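Local coordinates for protein JSC1_58120g3 ([Leptolyngbya] sp. JSC-1, PDB 6XHH) that probably senses far-red light as the chromophore-binding GAF domain of a cyanobacteriochrome that carries a dihydrobiliverdin, at residues E28-E36 with R153-L163. Numbering follows the deposited sequence.
Sequences EVRRLFGIE and RHWDEAEVQLL. With EDO (1,2-ethanediol), chain E.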
loop_
_atom_site.group_PDB
_atom_site.type_symbol
_atom_site.label_atom_id
_atom_site.label_comp_id
_atom_site.label_asym_id
_atom_site.label_seq_id
_atom_site.Cartn_x
_atom_site.Cartn_y
_atom_site.Cartn_z
ATOM N N GLU A 28 -4.520 -0.465 12.287
ATOM C CA GLU A 28 -4.472 -1.895 12.578
ATOM C C GLU A 28 -3.397 -2.599 11.760
ATOM O O GLU A 28 -2.688 -3.468 12.278
ATOM C CB GLU A 28 -5.839 -2.525 12.326
ATOM C CG GLU A 28 -6.912 -2.044 13.262
ATOM C CD GLU A 28 -6.497 -2.125 14.709
ATOM O OE1 GLU A 28 -5.878 -3.143 15.095
ATOM O OE2 GLU A 28 -6.793 -1.169 15.455
ATOM N N VAL A 29 -3.264 -2.254 10.480
ATOM C CA VAL A 29 -2.204 -2.848 9.674
ATOM C C VAL A 29 -0.827 -2.470 10.212
ATOM O O VAL A 29 0.083 -3.309 10.254
ATOM C CB VAL A 29 -2.361 -2.454 8.195
ATOM C CG1 VAL A 29 -1.138 -2.910 7.407
ATOM C CG2 VAL A 29 -3.637 -3.068 7.620
ATOM N N ARG A 30 -0.644 -1.207 10.623
ATOM C CA ARG A 30 0.662 -0.783 11.132
ATOM C C ARG A 30 1.035 -1.547 12.398
ATOM O O ARG A 30 2.169 -2.018 12.543
ATOM C CB ARG A 30 0.677 0.725 11.401
ATOM C CG ARG A 30 2.102 1.293 11.483
ATOM C CD ARG A 30 2.230 2.518 12.400
ATOM N NE ARG A 30 1.647 2.270 13.717
ATOM C CZ ARG A 30 2.200 1.522 14.669
ATOM N NH1 ARG A 30 1.566 1.357 15.824
ATOM N NH2 ARG A 30 3.375 0.929 14.479
ATOM N N ARG A 31 0.083 -1.672 13.329
ATOM C CA ARG A 31 0.294 -2.431 14.561
ATOM C C ARG A 31 0.615 -3.894 14.261
ATOM O O ARG A 31 1.555 -4.473 14.820
ATOM C CB ARG A 31 -0.971 -2.325 15.426
ATOM C CG ARG A 31 -0.903 -2.997 16.794
ATOM C CD ARG A 31 -2.221 -2.818 17.569
ATOM N NE ARG A 31 -3.098 -3.983 17.465
ATOM C CZ ARG A 31 -3.367 -4.811 18.471
ATOM N NH1 ARG A 31 -2.830 -4.608 19.666
ATOM N NH2 ARG A 31 -4.178 -5.845 18.282
ATOM N N LEU A 32 -0.181 -4.508 13.381
ATOM C CA LEU A 32 -0.001 -5.914 13.035
ATOM C C LEU A 32 1.397 -6.183 12.492
ATOM O O LEU A 32 2.071 -7.132 12.910
ATOM C CB LEU A 32 -1.061 -6.309 12.008
ATOM C CG LEU A 32 -0.995 -7.733 11.460
ATOM C CD1 LEU A 32 -1.211 -8.723 12.586
ATOM C CD2 LEU A 32 -2.040 -7.922 10.369
ATOM N N PHE A 33 1.853 -5.351 11.561
ATOM C CA PHE A 33 3.163 -5.533 10.945
ATOM C C PHE A 33 4.312 -4.976 11.778
ATOM O O PHE A 33 5.475 -5.227 11.441
ATOM C CB PHE A 33 3.177 -4.878 9.558
ATOM C CG PHE A 33 2.421 -5.654 8.498
ATOM C CD1 PHE A 33 1.884 -6.906 8.769
ATOM C CD2 PHE A 33 2.261 -5.135 7.225
ATOM C CE1 PHE A 33 1.205 -7.633 7.786
ATOM C CE2 PHE A 33 1.576 -5.859 6.238
ATOM C CZ PHE A 33 1.046 -7.102 6.525
ATOM N N GLY A 34 4.021 -4.249 12.854
ATOM C CA GLY A 34 5.059 -3.595 13.632
ATOM C C GLY A 34 5.946 -2.711 12.779
ATOM O O GLY A 34 7.179 -2.795 12.849
ATOM N N ILE A 35 5.339 -1.857 11.960
ATOM C CA ILE A 35 6.124 -1.015 11.063
ATOM C C ILE A 35 5.856 0.459 11.335
ATOM O O ILE A 35 5.071 0.814 12.224
ATOM C CB ILE A 35 5.839 -1.341 9.588
ATOM C CG1 ILE A 35 4.337 -1.179 9.277
ATOM C CG2 ILE A 35 6.350 -2.744 9.242
ATOM C CD1 ILE A 35 3.964 -1.571 7.840
ATOM N N GLU A 36 6.486 1.330 10.551
ATOM C CA GLU A 36 6.532 2.746 10.882
ATOM C C GLU A 36 5.501 3.590 10.145
ATOM O O GLU A 36 5.182 4.684 10.614
ATOM C CB GLU A 36 7.949 3.284 10.631
ATOM C CG GLU A 36 8.920 2.741 11.683
ATOM C CD GLU A 36 10.397 2.732 11.283
ATOM O OE1 GLU A 36 10.756 2.882 10.093
ATOM O OE2 GLU A 36 11.225 2.572 12.207
ATOM N N ARG A 153 13.059 -3.934 5.426
ATOM C CA ARG A 153 12.278 -4.938 6.124
ATOM C C ARG A 153 11.864 -5.975 5.105
ATOM O O ARG A 153 11.485 -5.619 3.988
ATOM C CB ARG A 153 11.042 -4.338 6.784
ATOM C CG ARG A 153 10.228 -5.342 7.581
ATOM C CD ARG A 153 8.795 -4.928 7.552
ATOM N NE ARG A 153 7.940 -5.564 8.554
ATOM C CZ ARG A 153 7.219 -6.657 8.344
ATOM N NH1 ARG A 153 7.307 -7.305 7.191
ATOM N NH2 ARG A 153 6.428 -7.113 9.303
ATOM N N HIS A 154 11.964 -7.244 5.485
ATOM C CA HIS A 154 11.597 -8.323 4.585
ATOM C C HIS A 154 10.086 -8.502 4.578
ATOM O O HIS A 154 9.468 -8.606 5.639
ATOM C CB HIS A 154 12.280 -9.618 5.020
ATOM C CG HIS A 154 11.801 -10.818 4.283
ATOM N ND1 HIS A 154 11.918 -10.944 2.915
ATOM C CD2 HIS A 154 11.235 -11.963 4.720
ATOM C CE1 HIS A 154 11.420 -12.109 2.541
ATOM N NE2 HIS A 154 10.997 -12.746 3.615
ATOM N N TRP A 155 9.495 -8.529 3.384
ATOM C CA TRP A 155 8.074 -8.811 3.212
ATOM C C TRP A 155 7.894 -10.251 2.754
ATOM O O TRP A 155 8.498 -10.662 1.762
ATOM C CB TRP A 155 7.433 -7.861 2.189
ATOM C CG TRP A 155 7.705 -6.402 2.446
ATOM C CD1 TRP A 155 8.638 -5.617 1.807
ATOM C CD2 TRP A 155 7.081 -5.558 3.428
ATOM N NE1 TRP A 155 8.621 -4.336 2.325
ATOM C CE2 TRP A 155 7.676 -4.275 3.322
ATOM C CE3 TRP A 155 6.084 -5.761 4.386
ATOM C CZ2 TRP A 155 7.294 -3.194 4.136
ATOM C CZ3 TRP A 155 5.701 -4.680 5.194
ATOM C CH2 TRP A 155 6.312 -3.410 5.056
ATOM N N ASP A 156 7.073 -11.028 3.463
ATOM C CA ASP A 156 6.790 -12.368 2.958
ATOM C C ASP A 156 5.442 -12.387 2.242
ATOM O O ASP A 156 4.640 -11.454 2.336
ATOM C CB ASP A 156 6.864 -13.435 4.067
ATOM C CG ASP A 156 5.844 -13.253 5.171
ATOM O OD1 ASP A 156 4.670 -12.920 4.898
ATOM O OD2 ASP A 156 6.205 -13.523 6.338
ATOM N N GLU A 157 5.194 -13.463 1.490
ATOM C CA GLU A 157 4.037 -13.405 0.608
ATOM C C GLU A 157 2.728 -13.475 1.385
ATOM O O GLU A 157 1.713 -12.949 0.921
ATOM C CB GLU A 157 4.121 -14.488 -0.470
ATOM C CG GLU A 157 4.174 -15.908 -0.014
ATOM C CD GLU A 157 4.287 -16.859 -1.208
ATOM O OE1 GLU A 157 5.296 -16.776 -1.953
ATOM O OE2 GLU A 157 3.353 -17.664 -1.414
ATOM N N ALA A 158 2.725 -14.095 2.570
ATOM C CA ALA A 158 1.525 -14.070 3.406
ATOM C C ALA A 158 1.169 -12.649 3.843
ATOM O O ALA A 158 -0.009 -12.293 3.920
ATOM C CB ALA A 158 1.708 -14.977 4.625
ATOM N N GLU A 159 2.172 -11.820 4.147
ATOM C CA GLU A 159 1.898 -10.417 4.435
ATOM C C GLU A 159 1.340 -9.690 3.221
ATOM O O GLU A 159 0.435 -8.859 3.345
ATOM C CB GLU A 159 3.172 -9.726 4.908
ATOM C CG GLU A 159 3.628 -10.239 6.232
ATOM C CD GLU A 159 4.991 -9.707 6.597
ATOM O OE1 GLU A 159 5.771 -9.385 5.687
ATOM O OE2 GLU A 159 5.289 -9.648 7.792
ATOM N N VAL A 160 1.884 -9.965 2.039
ATOM C CA VAL A 160 1.367 -9.298 0.846
ATOM C C VAL A 160 -0.068 -9.738 0.578
ATOM O O VAL A 160 -0.936 -8.926 0.226
ATOM C CB VAL A 160 2.293 -9.579 -0.355
ATOM C CG1 VAL A 160 1.775 -8.876 -1.587
ATOM C CG2 VAL A 160 3.719 -9.128 -0.048
ATOM N N GLN A 161 -0.350 -11.025 0.766
ATOM C CA GLN A 161 -1.717 -11.500 0.603
ATOM C C GLN A 161 -2.653 -10.840 1.607
ATOM O O GLN A 161 -3.753 -10.402 1.242
ATOM C CB GLN A 161 -1.754 -13.027 0.719
ATOM C CG GLN A 161 -1.383 -13.709 -0.585
ATOM C CD GLN A 161 -0.479 -14.924 -0.426
ATOM O OE1 GLN A 161 -0.410 -15.536 0.639
ATOM N NE2 GLN A 161 0.223 -15.272 -1.499
ATOM N N LEU A 162 -2.227 -10.728 2.870
ATOM C CA LEU A 162 -3.038 -10.026 3.859
ATOM C C LEU A 162 -3.315 -8.601 3.407
ATOM O O LEU A 162 -4.454 -8.120 3.471
ATOM C CB LEU A 162 -2.338 -10.044 5.223
ATOM C CG LEU A 162 -2.996 -9.440 6.480
ATOM C CD1 LEU A 162 -2.872 -7.924 6.544
ATOM C CD2 LEU A 162 -4.436 -9.842 6.608
ATOM N N LEU A 163 -2.270 -7.894 2.966
ATOM C CA LEU A 163 -2.448 -6.507 2.551
ATOM C C LEU A 163 -3.469 -6.392 1.437
ATOM O O LEU A 163 -4.281 -5.462 1.422
ATOM C CB LEU A 163 -1.113 -5.922 2.088
ATOM C CG LEU A 163 -0.177 -5.245 3.089
ATOM C CD1 LEU A 163 1.077 -4.740 2.382
ATOM C CD2 LEU A 163 -0.856 -4.086 3.827
HETATM C C1 EDO E . 9.695 -5.662 11.596
HETATM O O1 EDO E . 8.442 -4.960 11.563
HETATM C C2 EDO E . 10.662 -4.970 12.558
HETATM O O2 EDO E . 9.961 -4.662 13.775
#
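The ring of F33, at the end of helix 18-33, reaches rim first to E159 and L163 of helix 157-178, and F33 buries more surface than any other residue here. With CG anti to the carbonyl carbon (chi1 -75°), the ring runs across so that CE2 of F33 lies 3.7 Å from CG of L163 and CZ of F33 is equally near CB of E159; CD2 of F33 meets the edge of W155 at CZ3, the two side chains crossing at about a right angle. A flat aromatic suits the place because its rim can meet several neighbours. One turn back, V29 CG1, anti to the backbone N, packs 3.8 Å from L163 CD2. L32 meets L162 tip to tip, CD2 to CD1 at 3.9 Å, beside A4 and L5 of helix 2-13. The helix segments run nearly antiparallel (168°) against the antiparallel GAF sheet, where L163 and W155 also touch A130 and A146; the bound mesobiliverdin IX(alpha) is about 10 Å from the side chain of L163. Toward solvent lie G34, whose positive phi closes helix 18-33 in a Schellman motif, and the partly exposed R153 and D156. I35 CG2 lies 3.3 Å from R153 NE, and R153 NH2 bonds a lone pair of F33 O at 3.0 Å. The same guanidinium grips the buried E159 carboxylate end-on, NH1 of R153 to OE1 of E159 (3.0 Å) and NH2 to OE2. R153 NH1 and D156 N reach E159 OE1 from opposite faces, while E159 N donates to D156 OD1 (2.8 Å), completing a capping box. A leucine in place of R153 would probably leave F33 O without this donor and E159 without its countercharge. An ethanediol, probably from the crystallisation liquor, accepts from R153 NE at its O1.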